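Local coordinates for Lmo0181 protein (Listeria monocytogenes serovar 1/2a, PDB 5F7V) that binds the cyclic alpha-glucan cycloalternan and, as the substrate-binding protein of an ABC transporter, probably delivers it for uptake, at residues 126-131 and 251-256; 265-270 and 342-347; 12-17 and 42-47. One frame throughout, in Å; residues are numbered along the deposited sequence.

Contact 1 (126-131 with 251-256) belongs to the cycloalternan pocket: Trp-253 lies against three of the glucose units, while Ser-128 and Val-130 of the strand meet its ring. Contact 2 (265-270 with 342-347) sits directly beside it, with centres about 10 Å apart, and the two are joined where Asn-129 ND2 reaches Val-345 O at 2.9 Å. The side chain of Val-267 in contact 2 is about 13 Å from a bound glucose. Contact 3 (12-17 with 42-47) lies far off, its centre about 28 Å from that of contact 1 and 38 Å from that of contact 2, although all three reach the same mixed sheet; the Tyr-17 side chain comes within about 10 Å of a glucose.

Contact 1 of 3, residues 126-131 and 251-256; sequences SFSNVV and GIWLFD. With GLC (alpha-D-glucopyranose), chain B; GLC (alpha-D-glucopyranose), chain C; GLC (alpha-D-glucopyranose), chain D.
Ile-252 lies against the extended backbone at Ser-128 and Asn-129, and its two branches share the work. CG1 and CD1 run along Ser-128, with CG1 3.9 Å from Ser-128 CB, while CG2 meets Asn-129 OD1 at 3.5 Å. Its first torsion, chi1 67°, sets CG1 between the backbone N and the carbonyl carbon, and so swings the end of this beta-branched chain back to the strand. The backbone is fixed too: Ile-252 N gives a nearly straight hydrogen bond (162°) to Asn-129 O at 3.1 Å. The amide end of Asn-129 is held by Val-345 O through ND2, whereas its buried OD1 has no hydrogen-bond partner.

Chain 251-256 enters from strand 245-251, which pairs antiparallel with strand 119-135 in this type II periplasmic-binding-protein fold, and turns at once into a 3-10 segment that carries Trp-253 into the sugar pocket. The indole is sandwiched. One face takes a CH-pi contact from C1 of the chain B glucose, 3.5 Å above the ring plane, and the chain D glucose lies over the same face nearer the rim. Gly-251 CA backs the other face, a close approach that a residue without a side chain permits. Ser-128, small enough to sit at the ring's edge, brings OG to 3.3 Å from Trp-253 CZ3, and Val-130 CG2 adds a methyl 3.7 Å from CH2 of the same indole. A tryptophan suits the site because it also donates: Trp-253 NE1 gives a hydrogen bond to the ring oxygen O5 of the chain C glucose at 3.1 Å.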
loop_
_atom_site.group_PDB
_atom_site.type_symbol
_atom_site.label_atom_id
_atom_site.label_comp_id
_atom_site.label_asym_id
_atom_site.label_seq_id
_atom_site.Cartn_x
_atom_site.Cartn_y
_atom_site.Cartn_z
ATOM N N SER A 126 7.902 -7.815 -0.437
ATOM C CA SER A 126 8.245 -6.477 0.015
ATOM C C SER A 126 7.244 -6.022 1.057
ATOM O O SER A 126 6.167 -6.592 1.213
ATOM C CB SER A 126 8.280 -5.478 -1.132
ATOM O OG SER A 126 6.999 -5.226 -1.675
ATOM N N PHE A 127 7.587 -4.971 1.800
ATOM C CA PHE A 127 6.619 -4.301 2.654
ATOM C C PHE A 127 6.812 -2.794 2.561
ATOM O O PHE A 127 7.854 -2.299 2.082
ATOM C CB PHE A 127 6.602 -4.879 4.076
ATOM C CG PHE A 127 7.782 -4.493 4.920
ATOM C CD1 PHE A 127 8.944 -5.258 4.890
ATOM C CD2 PHE A 127 7.762 -3.379 5.746
ATOM C CE1 PHE A 127 10.056 -4.943 5.640
ATOM C CE2 PHE A 127 8.876 -3.059 6.496
ATOM C CZ PHE A 127 9.997 -3.845 6.444
ATOM N N SER A 128 5.781 -2.095 3.008
ATOM C CA SER A 128 5.766 -0.632 2.808
ATOM C C SER A 128 4.781 0.049 3.741
ATOM O O SER A 128 3.999 -0.595 4.438
ATOM C CB SER A 128 5.360 -0.337 1.351
ATOM O OG SER A 128 4.034 -0.738 1.078
ATOM N N ASN A 129 4.863 1.373 3.770
ATOM C CA ASN A 129 3.926 2.197 4.537
ATOM C C ASN A 129 3.767 3.533 3.853
ATOM O O ASN A 129 4.272 3.770 2.761
ATOM C CB ASN A 129 4.339 2.244 6.003
ATOM C CG ASN A 129 5.697 2.857 6.209
ATOM O OD1 ASN A 129 6.311 3.413 5.293
ATOM N ND2 ASN A 129 6.209 2.753 7.424
ATOM N N VAL A 130 2.941 4.346 4.519
ATOM C CA VAL A 130 2.580 5.663 4.015
ATOM C C VAL A 130 3.123 6.710 4.960
ATOM O O VAL A 130 3.242 6.502 6.154
ATOM C CB VAL A 130 1.048 5.746 3.890
ATOM C CG1 VAL A 130 0.532 7.183 3.698
ATOM C CG2 VAL A 130 0.563 4.829 2.752
ATOM N N VAL A 131 3.548 7.833 4.384
ATOM C CA VAL A 131 4.112 8.953 5.117
ATOM C C VAL A 131 3.527 10.226 4.551
ATOM O O VAL A 131 2.894 10.228 3.493
ATOM C CB VAL A 131 5.653 9.011 5.018
ATOM C CG1 VAL A 131 6.244 7.841 5.796
ATOM C CG2 VAL A 131 6.152 8.976 3.594
ATOM N N GLY A 251 2.418 6.568 -0.346
ATOM C CA GLY A 251 3.370 5.542 0.037
ATOM C C GLY A 251 4.802 5.774 -0.365
ATOM O O GLY A 251 5.146 6.512 -1.286
ATOM N N ILE A 252 5.657 5.025 0.323
ATOM C CA ILE A 252 7.091 5.040 0.036
ATOM C C ILE A 252 7.395 4.485 -1.354
ATOM O O ILE A 252 8.503 4.630 -1.860
ATOM C CB ILE A 252 7.935 4.299 1.107
ATOM C CG1 ILE A 252 7.677 2.786 1.143
ATOM C CG2 ILE A 252 7.689 4.940 2.470
ATOM C CD1 ILE A 252 8.496 2.030 2.156
ATOM N N TRP A 253 6.412 3.806 -1.951
ATOM C CA TRP A 253 6.513 3.335 -3.343
ATOM C C TRP A 253 6.572 4.454 -4.353
ATOM O O TRP A 253 6.846 4.174 -5.515
ATOM C CB TRP A 253 5.369 2.359 -3.716
ATOM C CG TRP A 253 4.014 2.871 -3.409
ATOM C CD1 TRP A 253 3.192 3.592 -4.242
ATOM C CD2 TRP A 253 3.284 2.666 -2.201
ATOM N NE1 TRP A 253 2.029 3.886 -3.609
ATOM C CE2 TRP A 253 2.038 3.314 -2.361
ATOM C CE3 TRP A 253 3.534 1.982 -0.994
ATOM C CZ2 TRP A 253 1.065 3.323 -1.345
ATOM C CZ3 TRP A 253 2.555 1.988 -0.012
ATOM C CH2 TRP A 253 1.349 2.653 -0.171
ATOM N N LEU A 254 6.352 5.702 -3.933
ATOM C CA LEU A 254 6.519 6.840 -4.842
ATOM C C LEU A 254 7.846 7.569 -4.647
ATOM O O LEU A 254 8.082 8.554 -5.338
ATOM C CB LEU A 254 5.353 7.823 -4.723
ATOM C CG LEU A 254 4.047 7.210 -5.251
ATOM C CD1 LEU A 254 2.935 8.267 -5.177
ATOM C CD2 LEU A 254 4.126 6.599 -6.646
ATOM N N PHE A 255 8.712 7.111 -3.755
ATOM C CA PHE A 255 9.995 7.778 -3.619
ATOM C C PHE A 255 10.786 7.749 -4.929
ATOM O O PHE A 255 11.409 8.755 -5.253
ATOM C CB PHE A 255 10.851 7.096 -2.554
ATOM C CG PHE A 255 10.475 7.397 -1.126
ATOM C CD1 PHE A 255 9.356 8.158 -0.767
ATOM C CD2 PHE A 255 11.237 6.817 -0.109
ATOM C CE1 PHE A 255 9.045 8.359 0.563
ATOM C CE2 PHE A 255 10.940 7.026 1.205
ATOM C CZ PHE A 255 9.828 7.784 1.536
ATOM N N ASP A 256 10.757 6.664 -5.703
ATOM C CA ASP A 256 11.474 6.651 -6.979
ATOM C C ASP A 256 10.915 7.721 -7.935
ATOM O O ASP A 256 11.712 8.464 -8.508
ATOM C CB ASP A 256 11.425 5.264 -7.635
ATOM C CG ASP A 256 12.200 5.212 -8.930
ATOM O OD1 ASP A 256 13.435 5.146 -8.843
ATOM O OD2 ASP A 256 11.583 5.293 -10.024
HETATM C C1 GLC B . 1.168 -0.286 -2.754
HETATM C C2 GLC B . 1.691 -1.550 -2.110
HETATM C C3 GLC B . 0.571 -2.564 -1.961
HETATM C C4 GLC B . -0.632 -1.938 -1.266
HETATM C C5 GLC B . -1.081 -0.691 -2.015
HETATM C C6 GLC B . -2.203 0.056 -1.306
HETATM O O2 GLC B . 2.757 -2.068 -2.914
HETATM O O3 GLC B . 1.068 -3.639 -1.168
HETATM O O4 GLC B . -1.706 -2.882 -1.324
HETATM O O5 GLC B . 0.027 0.234 -2.083
HETATM O O6 GLC B . -2.348 1.282 -2.060
HETATM C C1 GLC C . -1.525 5.884 -3.702
HETATM C C2 GLC C . -2.037 7.186 -4.293
HETATM C C3 GLC C . -2.469 7.035 -5.729
HETATM C C4 GLC C . -1.413 6.324 -6.556
HETATM C C5 GLC C . -1.023 5.013 -5.904
HETATM C C6 GLC C . 0.180 4.462 -6.651
HETATM O O2 GLC C . -3.093 7.738 -3.498
HETATM O O3 GLC C . -2.888 8.242 -6.344
HETATM O O4 GLC C . -1.860 6.133 -7.893
HETATM O O5 GLC C . -0.559 5.262 -4.578
HETATM O O6 GLC C . 0.647 3.214 -6.126
HETATM C C1 GLC D . -0.085 2.087 -6.611
HETATM C C2 GLC D . -0.247 1.120 -5.454
HETATM C C3 GLC D . 1.079 0.514 -5.026
HETATM C C4 GLC D . 1.715 -0.142 -6.236
HETATM C C5 GLC D . 1.924 0.939 -7.304
HETATM C C6 GLC D . 2.630 0.408 -8.546
HETATM O O2 GLC D . -0.858 1.809 -4.364
HETATM O O3 GLC D . 0.850 -0.549 -4.105
HETATM O O4 GLC D . 2.933 -0.803 -5.881
HETATM O O5 GLC D . 0.644 1.465 -7.661
HETATM O O6 GLC D . 1.719 -0.454 -9.226
#

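Contact 2 of 3, residues 265-270 and 342-347; sequences WDVQVE and REAVFE
This is a small apolar seam between a strand and a short helix, in which Ala-344 faces Val-267 and Val-269 with no direct hydrogen bond between 265-270 and 342-347. It lies in the solute-binding-protein fold where strand 265-268, paired antiparallel with strand 119-135, is covered by helix 343-347. The pocket is some distance away, so the contact joins a sheet strand to a helix near the C-terminal part of the chain rather than lining the sugar site.

Ala-344 carries most of the helix side. Its CB points at the strand and sits 3.8 Å from Val-269 N, so the helix backbone can come close; the CA atoms of Val-269 and Ala-344 are only 5.4 Å apart. Two valine methyls flank this CB. Val-267 CG2 approaches to 4.2 Å, a reach given by chi1 -58°, which puts that methyl between the backbone N and the carbonyl carbon. Val-269 CG2 lies 4.1 Å from the same CB and also touches Glu-347, at CB and at the carboxylate OE1, the glutamate side chain running across the valine at about a right angle. Branched valines suit such a place because each offers a methyl to the helix.

Elsewhere, polar groups fasten the two parts together. Asp-266 OD1 accepts from Asn-341 N, just before the helix, and Val-267 O from Asn-341 ND2. At the more open end the gap is spanned through solvent. Gln-268 OE1, already accepting a hydrogen bond from Val-269 N, which comes in at about 103° to the C=O rather than from its end, lies 2.8 Å from a water whose oxygen is 2.7 Å from Glu-347 OE1.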
loop_
_atom_site.group_PDB
_atom_site.type_symbol
_atom_site.label_atom_id
_atom_site.label_comp_id
_atom_site.label_asym_id
_atom_site.label_seq_id
_atom_site.Cartn_x
_atom_site.Cartn_y
_atom_site.Cartn_z
ATOM N N TRP A 265 12.114 18.302 -1.066
ATOM C CA TRP A 265 11.030 17.634 -0.391
ATOM C C TRP A 265 11.585 16.725 0.678
ATOM O O TRP A 265 12.729 16.244 0.609
ATOM C CB TRP A 265 10.159 16.847 -1.365
ATOM C CG TRP A 265 10.842 15.796 -2.212
ATOM C CD1 TRP A 265 11.576 16.000 -3.340
ATOM C CD2 TRP A 265 10.860 14.394 -1.999
ATOM N NE1 TRP A 265 12.065 14.826 -3.846
ATOM C CE2 TRP A 265 11.611 13.811 -3.046
ATOM C CE3 TRP A 265 10.275 13.558 -1.043
ATOM C CZ2 TRP A 265 11.776 12.457 -3.156
ATOM C CZ3 TRP A 265 10.442 12.194 -1.171
ATOM C CH2 TRP A 265 11.181 11.660 -2.222
ATOM N N ASP A 266 10.717 16.404 1.638
ATOM C CA ASP A 266 11.093 15.487 2.715
ATOM C C ASP A 266 9.829 14.779 3.193
ATOM O O ASP A 266 8.761 14.903 2.586
ATOM C CB ASP A 266 11.867 16.235 3.818
ATOM C CG ASP A 266 12.840 15.376 4.631
ATOM O OD1 ASP A 266 12.802 14.123 4.561
ATOM O OD2 ASP A 266 13.659 16.037 5.333
ATOM N N VAL A 267 9.980 13.949 4.208
ATOM C CA VAL A 267 8.873 13.121 4.698
ATOM C C VAL A 267 8.769 13.151 6.197
ATOM O O VAL A 267 9.755 13.437 6.903
ATOM C CB VAL A 267 9.003 11.661 4.218
ATOM C CG1 VAL A 267 9.054 11.573 2.706
ATOM C CG2 VAL A 267 10.182 10.959 4.839
ATOM N N GLN A 268 7.596 12.854 6.715
ATOM C CA GLN A 268 7.314 12.800 8.147
ATOM C C GLN A 268 6.298 11.722 8.474
ATOM O O GLN A 268 5.495 11.346 7.651
ATOM C CB GLN A 268 6.813 14.178 8.640
ATOM C CG GLN A 268 6.696 14.343 10.150
ATOM C CD GLN A 268 7.984 14.012 10.844
ATOM O OE1 GLN A 268 8.205 12.888 11.260
ATOM N NE2 GLN A 268 8.856 15.020 10.975
ATOM N N VAL A 269 6.384 11.213 9.700
ATOM C CA VAL A 269 5.320 10.347 10.236
ATOM C C VAL A 269 3.992 11.044 10.182
ATOM O O VAL A 269 3.907 12.217 10.538
ATOM C CB VAL A 269 5.636 9.958 11.691
ATOM C CG1 VAL A 269 4.563 9.006 12.241
ATOM C CG2 VAL A 269 7.013 9.334 11.839
ATOM N N GLU A 270 2.955 10.360 9.701
ATOM C CA GLU A 270 1.635 11.002 9.620
ATOM C C GLU A 270 1.062 11.373 10.989
ATOM O O GLU A 270 1.220 10.613 11.964
ATOM C CB GLU A 270 0.667 10.095 8.904
ATOM C CG GLU A 270 1.036 9.816 7.456
ATOM C CD GLU A 270 -0.132 9.075 6.828
ATOM O OE1 GLU A 270 -0.247 7.863 7.044
ATOM O OE2 GLU A 270 -0.947 9.675 6.095
ATOM N N ARG A 342 14.628 9.482 6.151
ATOM C CA ARG A 342 14.351 8.072 5.957
ATOM C C ARG A 342 13.921 7.394 7.268
ATOM O O ARG A 342 13.101 6.463 7.232
ATOM C CB ARG A 342 15.591 7.375 5.368
ATOM C CG ARG A 342 16.065 7.843 3.994
ATOM C CD ARG A 342 15.050 7.498 2.952
ATOM N NE ARG A 342 15.404 7.901 1.585
ATOM C CZ ARG A 342 15.625 7.082 0.565
ATOM N NH1 ARG A 342 15.584 5.774 0.744
ATOM N NH2 ARG A 342 15.810 7.593 -0.647
ATOM N N GLU A 343 14.409 7.894 8.409
ATOM C CA GLU A 343 14.002 7.298 9.689
ATOM C C GLU A 343 12.507 7.386 9.918
ATOM O O GLU A 343 11.989 6.520 10.624
ATOM C CB GLU A 343 14.791 7.829 10.887
ATOM C CG GLU A 343 16.211 7.346 10.991
ATOM C CD GLU A 343 16.457 5.894 11.410
ATOM O OE1 GLU A 343 15.518 5.060 11.532
ATOM O OE2 GLU A 343 17.670 5.606 11.616
ATOM N N ALA A 344 11.803 8.351 9.330
ATOM C CA ALA A 344 10.351 8.398 9.497
ATOM C C ALA A 344 9.681 7.123 9.017
ATOM O O ALA A 344 8.647 6.730 9.559
ATOM C CB ALA A 344 9.734 9.576 8.753
ATOM N N VAL A 345 10.231 6.454 8.003
ATOM C CA VAL A 345 9.647 5.223 7.488
ATOM C C VAL A 345 9.664 4.156 8.582
ATOM O O VAL A 345 8.679 3.446 8.781
ATOM C CB VAL A 345 10.435 4.771 6.232
ATOM C CG1 VAL A 345 9.931 3.420 5.749
ATOM C CG2 VAL A 345 10.398 5.796 5.096
ATOM N N PHE A 346 10.796 4.033 9.266
ATOM C CA PHE A 346 10.922 3.023 10.315
ATOM C C PHE A 346 10.235 3.461 11.596
ATOM O O PHE A 346 9.633 2.623 12.267
ATOM C CB PHE A 346 12.410 2.682 10.508
ATOM C CG PHE A 346 12.999 2.158 9.251
ATOM C CD1 PHE A 346 12.806 0.849 8.882
ATOM C CD2 PHE A 346 13.671 3.020 8.406
ATOM C CE1 PHE A 346 13.325 0.401 7.663
ATOM C CE2 PHE A 346 14.173 2.590 7.190
ATOM C CZ PHE A 346 14.009 1.273 6.843
ATOM N N GLU A 347 10.296 4.746 11.936
ATOM C CA GLU A 347 9.576 5.222 13.138
ATOM C C GLU A 347 8.086 4.919 13.013
ATOM O O GLU A 347 7.434 4.572 14.008
ATOM C CB GLU A 347 9.759 6.724 13.283
ATOM C CG GLU A 347 11.152 7.118 13.714
ATOM C CD GLU A 347 11.483 8.577 13.425
ATOM O OE1 GLU A 347 10.651 9.311 12.846
ATOM O OE2 GLU A 347 12.607 8.962 13.822
HETATM O O HOH W 1 10.660 11.848 11.995
#

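Contact 3 of 3, residues 12-17 and 42-47; sequences KTEITY and DIKVNV
Ile-15 O accepts the backbone N-H of Asn-46 (N to O 2.8 Å, N-H...O angle 170°), a length matched by the bond from Thr-13 N to Asp-42 O. Between and beyond them run Lys-44 N to Thr-13 O, Ile-15 N to Lys-44 O and Tyr-17 N to Asn-46 O. Thr-13 and Ile-15 thus each bond to the residues before and after the one they face, Ile-43 and Val-45, the parallel pattern. The strand segments cross at -29°, a twisted pair.

On the solvent-facing side, Glu-14 and Lys-44 lie alongside each other, pointing the same way. Asn-46 and Lys-44 each adopt two conformers; in one of them, a tentative arrangement, Asn-46 ND2 donates to the anti lone pair of Glu-14 OE1 at 3.2 Å. Polar chains suit this face because it is turned largely to solvent.

The other face is largely apolar. Ile-15 and Val-45 run side by side, CG1 to CG2 4.0 Å, and Tyr-17 CB rests 3.9 Å from Val-45 CG1. Helix 27-39 covers Ile-43, Val-45 and Val-47, while helix 294-306 presses on Ile-15 and Ile-43, its Phe-300 meeting the Tyr-17 ring edge-to-face. Strand 13-19, helix 27-39 and strand 43-49 thus form the beta-alpha-beta crossover that opens the N-terminal lobe of solute-binding proteins.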
loop_
_atom_site.group_PDB
_atom_site.type_symbol
_atom_site.label_atom_id
_atom_site.label_comp_id
_atom_site.label_asym_id
_atom_site.label_seq_id
_atom_site.Cartn_x
_atom_site.Cartn_y
_atom_site.Cartn_z
ATOM N N LYS A 12 14.631 -27.213 -19.869
ATOM C CA LYS A 12 14.408 -25.791 -19.594
ATOM C C LYS A 12 12.943 -25.571 -19.248
ATOM O O LYS A 12 12.068 -26.217 -19.819
ATOM C CB LYS A 12 14.721 -24.969 -20.837
ATOM C CG LYS A 12 16.079 -25.247 -21.469
ATOM C CD LYS A 12 16.068 -24.898 -22.956
ATOM C CE LYS A 12 15.997 -23.389 -23.201
ATOM N NZ LYS A 12 17.268 -22.677 -22.850
ATOM N N THR A 13 12.688 -24.652 -18.327
ATOM C CA THR A 13 11.344 -24.386 -17.866
ATOM C C THR A 13 11.113 -22.902 -18.042
ATOM O O THR A 13 11.962 -22.114 -17.633
ATOM C CB THR A 13 11.198 -24.737 -16.376
ATOM O OG1 THR A 13 11.463 -26.123 -16.173
ATOM C CG2 THR A 13 9.791 -24.454 -15.893
ATOM N N GLU A 14 9.986 -22.512 -18.625
ATOM C CA GLU A 14 9.612 -21.116 -18.723
ATOM C C GLU A 14 8.377 -20.894 -17.855
ATOM O O GLU A 14 7.351 -21.555 -18.044
ATOM C CB GLU A 14 9.307 -20.744 -20.163
ATOM C CG GLU A 14 10.445 -21.105 -21.097
ATOM C CD GLU A 14 10.619 -20.095 -22.218
ATOM O OE1 GLU A 14 9.971 -19.016 -22.166
ATOM O OE2 GLU A 14 11.408 -20.411 -23.142
ATOM N N ILE A 15 8.492 -19.975 -16.906
ATOM C CA ILE A 15 7.349 -19.648 -16.063
ATOM C C ILE A 15 6.840 -18.257 -16.411
ATOM O O ILE A 15 7.577 -17.394 -16.890
ATOM C CB ILE A 15 7.659 -19.728 -14.543
ATOM C CG1 ILE A 15 8.703 -18.675 -14.116
ATOM C CG2 ILE A 15 8.033 -21.155 -14.159
ATOM C CD1 ILE A 15 8.880 -18.539 -12.610
ATOM N N THR A 16 5.571 -18.021 -16.136
ATOM C CA THR A 16 4.985 -16.685 -16.186
ATOM C C THR A 16 4.872 -16.094 -14.791
ATOM O O THR A 16 4.515 -16.806 -13.854
ATOM C CB THR A 16 3.611 -16.730 -16.866
ATOM O OG1 THR A 16 2.791 -17.711 -16.214
ATOM C CG2 THR A 16 3.756 -17.146 -18.325
ATOM N N TYR A 17 5.150 -14.805 -14.684
ATOM C CA TYR A 17 5.024 -14.016 -13.445
ATOM C C TYR A 17 4.207 -12.791 -13.762
ATOM O O TYR A 17 4.587 -12.040 -14.643
ATOM C CB TYR A 17 6.404 -13.648 -12.879
ATOM C CG TYR A 17 6.331 -12.719 -11.667
ATOM C CD1 TYR A 17 5.508 -13.034 -10.587
ATOM C CD2 TYR A 17 7.072 -11.541 -11.625
ATOM C CE1 TYR A 17 5.428 -12.209 -9.493
ATOM C CE2 TYR A 17 7.019 -10.727 -10.513
ATOM C CZ TYR A 17 6.187 -11.057 -9.474
ATOM O OH TYR A 17 6.050 -10.230 -8.365
ATOM N N ASP A 42 18.266 -22.979 -15.787
ATOM C CA ASP A 42 17.246 -23.799 -16.409
ATOM C C ASP A 42 15.872 -23.131 -16.380
ATOM O O ASP A 42 14.914 -23.728 -16.873
ATOM C CB ASP A 42 17.140 -25.163 -15.710
ATOM C CG ASP A 42 18.256 -26.108 -16.031
ATOM O OD1 ASP A 42 19.005 -25.933 -17.014
ATOM O OD2 ASP A 42 18.336 -27.103 -15.272
ATOM N N ILE A 43 15.746 -21.932 -15.808
ATOM C CA ILE A 43 14.434 -21.304 -15.607
ATOM C C ILE A 43 14.430 -19.932 -16.248
ATOM O O ILE A 43 15.319 -19.124 -15.982
ATOM C CB ILE A 43 14.055 -21.203 -14.108
ATOM C CG1 ILE A 43 14.111 -22.565 -13.405
ATOM C CG2 ILE A 43 12.660 -20.603 -13.983
ATOM C CD1 ILE A 43 13.965 -22.489 -11.899
ATOM N N LYS A 44 13.463 -19.706 -17.131
ATOM C CA LYS A 44 13.220 -18.430 -17.786
ATOM C C LYS A 44 11.963 -17.867 -17.156
ATOM O O LYS A 44 11.013 -18.629 -16.948
ATOM C CB LYS A 44 12.951 -18.645 -19.273
ATOM C CG LYS A 44 12.779 -17.342 -20.039
ATOM C CD LYS A 44 13.110 -17.515 -21.511
ATOM C CE LYS A 44 12.995 -16.223 -22.308
ATOM N NZ LYS A 44 12.033 -15.282 -21.709
ATOM N N VAL A 45 11.932 -16.564 -16.888
ATOM C CA VAL A 45 10.754 -15.917 -16.285
ATOM C C VAL A 45 10.205 -14.881 -17.264
ATOM O O VAL A 45 10.903 -13.946 -17.635
ATOM C CB VAL A 45 11.116 -15.190 -14.978
ATOM C CG1 VAL A 45 9.892 -14.598 -14.298
ATOM C CG2 VAL A 45 11.780 -16.137 -13.997
ATOM N N ASN A 46 8.942 -15.052 -17.650
ATOM C CA ASN A 46 8.257 -14.162 -18.580
ATOM C C ASN A 46 7.279 -13.321 -17.768
ATOM O O ASN A 46 6.259 -13.835 -17.297
ATOM C CB ASN A 46 7.510 -14.991 -19.616
ATOM C CG ASN A 46 8.421 -15.911 -20.391
ATOM O OD1 ASN A 46 9.342 -15.456 -21.057
ATOM N ND2 ASN A 46 8.145 -17.197 -20.327
ATOM N N VAL A 47 7.608 -12.042 -17.630
ATOM C CA VAL A 47 6.884 -11.086 -16.768
ATOM C C VAL A 47 5.784 -10.376 -17.543
ATOM O O VAL A 47 6.022 -9.902 -18.657
ATOM C CB VAL A 47 7.852 -10.042 -16.180
ATOM C CG1 VAL A 47 7.138 -9.014 -15.309
ATOM C CG2 VAL A 47 8.946 -10.756 -15.372
#